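Local structure of single-strand binding protein (Thermus thermophilus, 2CWA) at residues 68-71 / 72-76. The protein binds single-stranded DNA and probably recruits partner proteins to it during DNA replication, recombination and repair. Residues are numbered along the deposited sequence; the frame is centred on the assembly and turned at random.
Sequences DLLD and QGQLV
Gln74 and Asp71 close a tight turn, and the glutamine side chain turns back alongside residues 70 and 71. Its CB lies 3.3 Å from Asp71 O, the carbonyl oxygen that also accepts a hydrogen bond from Gln74 N (3.2 Å, 159° at the hydrogen). With CG anti to the backbone N (chi1 175°), that methylene comes to rest 4.3 Å from Leu70 CD2, a loose contact between aliphatic groups. A bend at chi2 (74°) then turns the amide, whose two ends do different work. Gln74 NE2 donates to Leu75 O at 3.1 Å, almost in the amide's own plane, while Gln74 OE1 accepts from a water that takes the N-H of Asp71, its oxygen 2.7 Å from Asp71 N. At the first position of the turn, Asp71 OD1 uses its anti lone pair to accept from Gln72 N, and OD2 forms a salt bridge with Arg17. Leu70 and Val76 meet Leu14 of strand 5-22 and Leu104 of strand 96-107. At Gly73, a positive phi suits the third position of a type II beta turn, here leading the loop after helix 60-64 into strand 75-85 of the first OB-fold domain.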
loop_
_atom_site.group_PDB
_atom_site.type_symbol
_atom_site.label_atom_id
_atom_site.label_comp_id
_atom_site.label_asym_id
_atom_site.label_seq_id
_atom_site.Cartn_x
_atom_site.Cartn_y
_atom_site.Cartn_z
ATOM N N ASP A 68 -18.975 7.379 12.515
ATOM C CA ASP A 68 -19.361 8.682 13.047
ATOM C C ASP A 68 -18.430 9.197 14.142
ATOM O O ASP A 68 -18.837 10.014 14.966
ATOM C CB ASP A 68 -20.796 8.625 13.586
ATOM C CG ASP A 68 -21.783 8.089 12.564
ATOM O OD1 ASP A 68 -21.955 8.730 11.502
ATOM O OD2 ASP A 68 -22.385 7.022 12.823
ATOM N N LEU A 69 -17.187 8.720 14.155
ATOM C CA LEU A 69 -16.215 9.163 15.154
ATOM C C LEU A 69 -14.958 9.769 14.536
ATOM O O LEU A 69 -14.215 10.483 15.209
ATOM C CB LEU A 69 -15.787 8.004 16.060
ATOM C CG LEU A 69 -16.670 7.611 17.243
ATOM C CD1 LEU A 69 -17.955 6.988 16.744
ATOM C CD2 LEU A 69 -15.918 6.627 18.127
ATOM N N LEU A 70 -14.717 9.481 13.263
ATOM C CA LEU A 70 -13.525 9.985 12.594
ATOM C C LEU A 70 -13.822 11.108 11.602
ATOM O O LEU A 70 -14.754 11.014 10.802
ATOM C CB LEU A 70 -12.824 8.835 11.870
ATOM C CG LEU A 70 -12.583 7.560 12.688
ATOM C CD1 LEU A 70 -11.920 6.523 11.797
ATOM C CD2 LEU A 70 -11.725 7.854 13.912
ATOM N N ASP A 71 -13.014 12.163 11.651
ATOM C CA ASP A 71 -13.191 13.303 10.758
ATOM C C ASP A 71 -11.917 13.571 9.962
ATOM O O ASP A 71 -10.853 13.031 10.271
ATOM C CB ASP A 71 -13.547 14.555 11.563
ATOM C CG ASP A 71 -14.461 15.504 10.798
ATOM O OD1 ASP A 71 -14.295 15.647 9.565
ATOM O OD2 ASP A 71 -15.345 16.116 11.438
ATOM N N GLN A 72 -12.035 14.403 8.933
ATOM C CA GLN A 72 -10.892 14.766 8.105
ATOM C C GLN A 72 -9.797 15.311 9.024
ATOM O O GLN A 72 -10.088 16.000 9.999
ATOM C CB GLN A 72 -11.309 15.848 7.097
ATOM C CG GLN A 72 -10.196 16.360 6.193
ATOM C CD GLN A 72 -10.683 17.455 5.251
ATOM O OE1 GLN A 72 -11.193 18.478 5.696
ATOM N NE2 GLN A 72 -10.538 17.235 3.950
ATOM N N GLY A 73 -8.545 14.984 8.725
ATOM C CA GLY A 73 -7.446 15.476 9.540
ATOM C C GLY A 73 -6.982 14.540 10.646
ATOM O O GLY A 73 -5.816 14.569 11.043
ATOM N N GLN A 74 -7.893 13.711 11.146
ATOM C CA GLN A 74 -7.570 12.765 12.213
ATOM C C GLN A 74 -6.385 11.874 11.851
ATOM O O GLN A 74 -6.319 11.333 10.756
ATOM C CB GLN A 74 -8.785 11.881 12.504
ATOM C CG GLN A 74 -8.531 10.775 13.526
ATOM C CD GLN A 74 -8.434 11.291 14.949
ATOM O OE1 GLN A 74 -9.394 11.847 15.485
ATOM N NE2 GLN A 74 -7.272 11.107 15.571
ATOM N N LEU A 75 -5.440 11.718 12.770
ATOM C CA LEU A 75 -4.305 10.846 12.498
ATOM C C LEU A 75 -4.719 9.455 12.961
ATOM O O LEU A 75 -5.297 9.314 14.032
ATOM C CB LEU A 75 -3.063 11.299 13.267
ATOM C CG LEU A 75 -2.591 12.728 12.972
ATOM C CD1 LEU A 75 -1.201 12.929 13.569
ATOM C CD2 LEU A 75 -2.557 12.957 11.468
ATOM N N VAL A 76 -4.438 8.442 12.151
ATOM C CA VAL A 76 -4.800 7.076 12.511
ATOM C C VAL A 76 -3.699 6.085 12.175
ATOM O O VAL A 76 -2.871 6.326 11.290
ATOM C CB VAL A 76 -6.076 6.599 11.764
ATOM C CG1 VAL A 76 -7.249 7.501 12.099
ATOM C CG2 VAL A 76 -5.829 6.593 10.271
HETATM O O HOH W 1 -11.862 12.646 14.069
#